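Ferulic acid decarboxylase 1 (Candida dubliniensis, PDB 4ZAD) probably decarboxylates aromatic acids such as ferulic, p-coumaric and cinnamic acid to their vinyl derivatives with the help of prenylated FMN and manganese. Local coordinates at residues P215-F220 against N260-P265; T434-V439 against T473-P478. One frame throughout, in Å; residues are numbered along the deposited sequence.

Contact 1: residues P215-F220 against N260-P265; sequences PFALCF and NDLEVP
The amide of Asn-260 works at both ends: OD1 takes the backbone N-H of Leu-262 at 2.9 Å, and ND2 reaches across to the carbonyl of Phe-216. The first bond closes an Asx turn. It uses a lone pair of OD1 in the carbonyl plane, with 150° at the hydrogen, and so fixes the rotation of the amide. The second, Asn-260 ND2 to Phe-216 O at 3.4 Å, is weak. CG of Asn-260 sits between its own backbone N and carbonyl carbon (chi1 56°), which folds the amide back over the turn.

Beyond that turn the chain becomes strand 263-265, which runs almost exactly parallel to strand 215-220, the axes 5° apart in direction. With 8.3 Å between them, these are two layers meeting through side chains. One is the small three-stranded sheet that also holds 253-256; the other is the large antiparallel sheet of the FMN-binding domain. Leu-262 lays its CD1 branch against the backbone itself, 3.3 Å from Phe-216 C, with Pro-215 CB a little farther off. Two residues on, CG1 of Val-264 bridges two neighbours: it lies 3.4 Å from Ala-217 CB and 3.6 Å from Cys-219 SG. Pro-265 CD also touches that sulfur, at a longer distance.

The Phe-216 side chain leaves in the other direction, to the rings of Trp-163 and Tyr-305. Pro-265 comes within about 4 Å, side chain to side chain, of Trp-175, which binds prenylated FMN. Cohesion here is therefore chiefly apolar and close-fitting, with one weak hydrogen bond from the Asn-260 amide, at the turn end, as the sole hydrogen bond between the two segments.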
loop_
_atom_site.group_PDB
_atom_site.type_symbol
_atom_site.label_atom_id
_atom_site.label_comp_id
_atom_site.label_asym_id
_atom_site.label_seq_id
_atom_site.Cartn_x
_atom_site.Cartn_y
_atom_site.Cartn_z
ATOM N N PRO A 215 -40.948 16.950 -6.312
ATOM C CA PRO A 215 -40.919 16.940 -4.859
ATOM C C PRO A 215 -39.687 16.227 -4.295
ATOM O O PRO A 215 -39.291 15.158 -4.806
ATOM C CB PRO A 215 -42.172 16.140 -4.508
ATOM C CG PRO A 215 -43.087 16.421 -5.582
ATOM C CD PRO A 215 -42.233 16.436 -6.812
ATOM N N PHE A 216 -39.119 16.822 -3.242
ATOM C CA PHE A 216 -38.023 16.236 -2.512
ATOM C C PHE A 216 -38.141 16.471 -1.016
ATOM O O PHE A 216 -38.732 17.442 -0.584
ATOM C CB PHE A 216 -36.676 16.768 -3.024
ATOM C CG PHE A 216 -36.219 18.030 -2.360
ATOM C CD1 PHE A 216 -35.487 17.987 -1.188
ATOM C CD2 PHE A 216 -36.488 19.258 -2.921
ATOM C CE1 PHE A 216 -35.042 19.160 -0.577
ATOM C CE2 PHE A 216 -36.061 20.427 -2.314
ATOM C CZ PHE A 216 -35.325 20.378 -1.152
ATOM N N ALA A 217 -37.565 15.547 -0.245
ATOM C CA ALA A 217 -37.227 15.782 1.161
ATOM C C ALA A 217 -35.740 15.496 1.302
ATOM O O ALA A 217 -35.176 14.726 0.541
ATOM C CB ALA A 217 -38.049 14.906 2.124
ATOM N N LEU A 218 -35.111 16.178 2.232
ATOM C CA LEU A 218 -33.723 16.048 2.503
ATOM C C LEU A 218 -33.672 15.901 4.005
ATOM O O LEU A 218 -34.039 16.826 4.709
ATOM C CB LEU A 218 -32.964 17.304 2.069
ATOM C CG LEU A 218 -31.506 17.362 2.603
ATOM C CD1 LEU A 218 -30.648 16.141 2.050
ATOM C CD2 LEU A 218 -30.836 18.688 2.319
ATOM N N CYS A 219 -33.218 14.743 4.485
ATOM C CA CYS A 219 -33.425 14.321 5.879
ATOM C C CYS A 219 -32.100 14.185 6.580
ATOM O O CYS A 219 -31.223 13.486 6.091
ATOM C CB CYS A 219 -34.188 12.998 5.916
ATOM S SG CYS A 219 -35.792 12.998 4.984
ATOM N N PHE A 220 -31.929 14.854 7.714
ATOM C CA PHE A 220 -30.642 14.770 8.469
ATOM C C PHE A 220 -30.836 14.004 9.762
ATOM O O PHE A 220 -31.882 14.128 10.413
ATOM C CB PHE A 220 -30.088 16.160 8.773
ATOM C CG PHE A 220 -29.824 16.970 7.556
ATOM C CD1 PHE A 220 -28.691 16.766 6.815
ATOM C CD2 PHE A 220 -30.712 17.919 7.140
ATOM C CE1 PHE A 220 -28.463 17.487 5.673
ATOM C CE2 PHE A 220 -30.488 18.643 5.998
ATOM C CZ PHE A 220 -29.367 18.430 5.271
ATOM N N ASN A 260 -45.355 18.317 0.908
ATOM C CA ASN A 260 -45.610 17.386 -0.187
ATOM C C ASN A 260 -46.065 16.069 0.399
ATOM O O ASN A 260 -46.210 15.999 1.613
ATOM C CB ASN A 260 -44.432 17.260 -1.171
ATOM C CG ASN A 260 -43.125 16.855 -0.512
ATOM O OD1 ASN A 260 -42.963 15.698 -0.075
ATOM N ND2 ASN A 260 -42.157 17.798 -0.477
ATOM N N ASP A 261 -46.353 15.069 -0.450
ATOM C CA ASP A 261 -46.836 13.747 -0.012
ATOM C C ASP A 261 -45.701 12.716 0.077
ATOM O O ASP A 261 -45.952 11.517 0.111
ATOM C CB ASP A 261 -47.923 13.186 -0.962
ATOM C CG ASP A 261 -49.200 14.072 -1.054
ATOM O OD1 ASP A 261 -49.538 14.817 -0.106
ATOM O OD2 ASP A 261 -49.877 13.990 -2.117
ATOM N N LEU A 262 -44.450 13.160 0.106
ATOM C CA LEU A 262 -43.360 12.233 0.387
ATOM C C LEU A 262 -43.408 11.822 1.872
ATOM O O LEU A 262 -43.854 12.579 2.746
ATOM C CB LEU A 262 -41.993 12.832 0.038
ATOM C CG LEU A 262 -41.700 13.293 -1.409
ATOM C CD1 LEU A 262 -40.384 14.151 -1.537
ATOM C CD2 LEU A 262 -41.648 12.129 -2.338
ATOM N N GLU A 263 -42.946 10.601 2.133
ATOM C CA GLU A 263 -42.808 10.065 3.485
ATOM C C GLU A 263 -41.364 10.060 3.885
ATOM O O GLU A 263 -40.515 9.587 3.154
ATOM C CB GLU A 263 -43.313 8.626 3.547
ATOM C CG GLU A 263 -44.808 8.565 3.484
ATOM C CD GLU A 263 -45.342 7.170 3.315
ATOM O OE1 GLU A 263 -44.547 6.251 2.939
ATOM O OE2 GLU A 263 -46.572 7.022 3.550
ATOM N N VAL A 264 -41.103 10.523 5.085
ATOM C CA VAL A 264 -39.763 10.566 5.596
ATOM C C VAL A 264 -39.718 9.879 6.954
ATOM O O VAL A 264 -40.741 9.710 7.578
ATOM C CB VAL A 264 -39.333 12.004 5.687
ATOM C CG1 VAL A 264 -39.350 12.617 4.279
ATOM C CG2 VAL A 264 -40.237 12.777 6.652
ATOM N N PRO A 265 -38.529 9.439 7.398
ATOM C CA PRO A 265 -38.504 8.690 8.655
ATOM C C PRO A 265 -38.985 9.510 9.855
ATOM O O PRO A 265 -38.623 10.673 9.996
ATOM C CB PRO A 265 -37.028 8.312 8.825
ATOM C CG PRO A 265 -36.358 8.537 7.502
ATOM C CD PRO A 265 -37.190 9.561 6.776
#

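Contact 2: residues T434-V439 against T473-P478; sequences TRHTPV and TTCIFP
The five-stranded mixed sheet of the C-terminal domain supplies strand 470-475, and over its end passes the loop that leads from helix 425-434 to strand 442-445, the outermost strand of the sheet within this chain, next to 470-475. Arg-435 and His-436, just past the helix, do the touching.

His-436 lies with one ring face on Thr-473: the CG2 methyl stands 3.7 Å from the ring centroid and 19° off the normal, a CH-pi contact displaced toward the rim. The threonine can offer this methyl because CG2 is anti to its backbone N, while OG1 turns to Glu-412. The ring is steadied from its own side by ND1, hydrogen-bonded to the carbonyl O of Tyr-432. Next to it, Cys-475 SG comes obliquely to the same ring, 5.1 Å from the centroid, and lies closer to CB of His-436, at 3.9 Å.

Arg-435 runs extended from CG to NE, at about a right angle to the side chain of Phe-477. Its methylenes do the packing, CG at 3.7 Å from Phe-477 CZ, and the guanidinium plane is tilted 30° from the phenyl ring. The charged end is satisfied elsewhere: NH2 forms a salt bridge with Asp-419, Trp-430 contributes a cation-pi contact, and NE is hydrogen-bonded to the hydroxyl of Tyr-293 of the second subunit. This buried arginine thus couples the end of the sheet to the dimer interface.

No conventional hydrogen bond joins the two segments, although their backbones come close, Arg-435 CA lying 4.6 Å from Cys-475 CA. What passes between the main chains is a C-H...O contact: Cys-475 CA points its hydrogen at Arg-435 O over 3.5 Å, 159° at the hydrogen.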
loop_
_atom_site.group_PDB
_atom_site.type_symbol
_atom_site.label_atom_id
_atom_site.label_comp_id
_atom_site.label_asym_id
_atom_site.label_seq_id
_atom_site.Cartn_x
_atom_site.Cartn_y
_atom_site.Cartn_z
ATOM N N THR A 434 3.706 -8.409 -6.946
ATOM C CA THR A 434 4.483 -9.610 -7.239
ATOM C C THR A 434 3.806 -10.615 -8.160
ATOM O O THR A 434 4.469 -11.519 -8.626
ATOM C CB THR A 434 4.967 -10.347 -5.917
ATOM O OG1 THR A 434 3.852 -10.776 -5.106
ATOM C CG2 THR A 434 5.831 -9.444 -5.114
ATOM N N ARG A 435 2.507 -10.481 -8.431
ATOM C CA ARG A 435 1.807 -11.471 -9.272
ATOM C C ARG A 435 1.262 -11.010 -10.649
ATOM O O ARG A 435 0.576 -11.764 -11.293
ATOM C CB ARG A 435 0.665 -12.100 -8.473
ATOM C CG ARG A 435 1.116 -12.618 -7.126
ATOM C CD ARG A 435 0.100 -13.543 -6.431
ATOM N NE ARG A 435 0.594 -13.873 -5.106
ATOM C CZ ARG A 435 -0.067 -14.544 -4.184
ATOM N NH1 ARG A 435 -1.271 -15.033 -4.447
ATOM N NH2 ARG A 435 0.516 -14.784 -2.999
ATOM N N HIS A 436 1.540 -9.797 -11.109
ATOM C CA HIS A 436 1.032 -9.385 -12.429
ATOM C C HIS A 436 2.108 -8.646 -13.170
ATOM O O HIS A 436 2.735 -7.744 -12.621
ATOM C CB HIS A 436 -0.231 -8.499 -12.314
ATOM C CG HIS A 436 0.039 -7.029 -12.347
ATOM N ND1 HIS A 436 0.214 -6.277 -11.209
ATOM C CD2 HIS A 436 0.156 -6.162 -13.384
ATOM C CE1 HIS A 436 0.417 -5.009 -11.537
ATOM N NE2 HIS A 436 0.390 -4.912 -12.856
ATOM N N THR A 437 2.322 -9.035 -14.421
ATOM C CA THR A 437 3.197 -8.294 -15.326
ATOM C C THR A 437 2.625 -6.928 -15.646
ATOM O O THR A 437 1.563 -6.826 -16.199
ATOM C CB THR A 437 3.356 -9.031 -16.646
ATOM O OG1 THR A 437 3.946 -10.293 -16.389
ATOM C CG2 THR A 437 4.263 -8.268 -17.584
ATOM N N PRO A 438 3.357 -5.865 -15.335
ATOM C CA PRO A 438 2.826 -4.570 -15.756
ATOM C C PRO A 438 2.360 -4.542 -17.191
ATOM O O PRO A 438 3.056 -5.012 -18.087
ATOM C CB PRO A 438 4.009 -3.630 -15.556
ATOM C CG PRO A 438 4.708 -4.207 -14.366
ATOM C CD PRO A 438 4.595 -5.717 -14.560
ATOM N N VAL A 439 1.166 -4.002 -17.379
ATOM C CA VAL A 439 0.505 -3.840 -18.692
ATOM C C VAL A 439 0.073 -5.193 -19.307
ATOM O O VAL A 439 -1.107 -5.348 -19.680
ATOM C CB VAL A 439 1.317 -2.936 -19.681
ATOM C CG1 VAL A 439 0.512 -2.652 -20.982
ATOM C CG2 VAL A 439 1.718 -1.585 -19.009
ATOM N N THR A 473 -7.024 -6.592 -13.716
ATOM C CA THR A 473 -5.645 -7.021 -13.545
ATOM C C THR A 473 -5.599 -8.354 -12.899
ATOM O O THR A 473 -6.162 -8.534 -11.839
ATOM C CB THR A 473 -4.884 -6.035 -12.671
ATOM O OG1 THR A 473 -5.007 -4.725 -13.220
ATOM C CG2 THR A 473 -3.448 -6.388 -12.617
ATOM N N THR A 474 -4.942 -9.321 -13.514
ATOM C CA THR A 474 -4.975 -10.668 -12.938
ATOM C C THR A 474 -3.696 -10.995 -12.183
ATOM O O THR A 474 -2.603 -10.960 -12.729
ATOM C CB THR A 474 -5.450 -11.771 -13.946
ATOM O OG1 THR A 474 -4.568 -12.922 -13.913
ATOM C CG2 THR A 474 -5.630 -11.209 -15.343
ATOM N N CYS A 475 -3.844 -11.264 -10.888
ATOM C CA CYS A 475 -2.719 -11.550 -10.003
ATOM C C CYS A 475 -2.824 -13.002 -9.561
ATOM O O CYS A 475 -2.833 -13.261 -8.392
ATOM C CB CYS A 475 -2.737 -10.622 -8.813
ATOM S SG CYS A 475 -2.569 -8.819 -9.207
ATOM N N ILE A 476 -2.885 -13.934 -10.534
ATOM C CA ILE A 476 -3.042 -15.383 -10.334
ATOM C C ILE A 476 -2.135 -16.042 -11.360
ATOM O O ILE A 476 -2.232 -15.815 -12.557
ATOM C CB ILE A 476 -4.476 -15.824 -10.586
ATOM C CG1 ILE A 476 -5.438 -14.906 -9.835
ATOM C CG2 ILE A 476 -4.752 -17.252 -10.168
ATOM C CD1 ILE A 476 -6.914 -15.266 -10.037
ATOM N N PHE A 477 -1.201 -16.839 -10.892
ATOM C CA PHE A 477 -0.175 -17.360 -11.784
ATOM C C PHE A 477 -0.739 -18.298 -12.845
ATOM O O PHE A 477 -1.671 -19.033 -12.581
ATOM C CB PHE A 477 0.835 -18.100 -10.961
ATOM C CG PHE A 477 1.557 -17.240 -9.967
ATOM C CD1 PHE A 477 2.319 -16.166 -10.392
ATOM C CD2 PHE A 477 1.503 -17.548 -8.593
ATOM C CE1 PHE A 477 3.002 -15.422 -9.476
ATOM C CE2 PHE A 477 2.182 -16.800 -7.664
ATOM C CZ PHE A 477 2.925 -15.748 -8.086
ATOM N N PRO A 478 -0.186 -18.280 -14.051
ATOM C CA PRO A 478 -0.761 -19.140 -15.084
ATOM C C PRO A 478 -1.136 -20.531 -14.623
ATOM O O PRO A 478 -2.233 -20.975 -14.935
ATOM C CB PRO A 478 0.342 -19.207 -16.125
ATOM C CG PRO A 478 0.947 -17.842 -16.080
ATOM C CD PRO A 478 0.858 -17.411 -14.609
#

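From the N terminus, after the N-terminal domain and the first strands of the FMN-binding domain, the chain reaches strand 214-220, wanders through two helices and strand 253-256, and returns at 260-265, where contact 1 closes the loop. Only much later, in the C-terminal domain, does 434-439 open contact 2; that loop takes in strand 442-445 and two short helices before 473-478 shuts it. The two loops follow in series, neither crossing nor enclosing the other. The centres of contacts 1 and 2 lie about 48 Å apart, on opposite sides of the chain's centre. Contact 1 joins two sheet layers within one domain; contact 2 anchors a helix-to-strand loop on a different sheet, beside the second subunit.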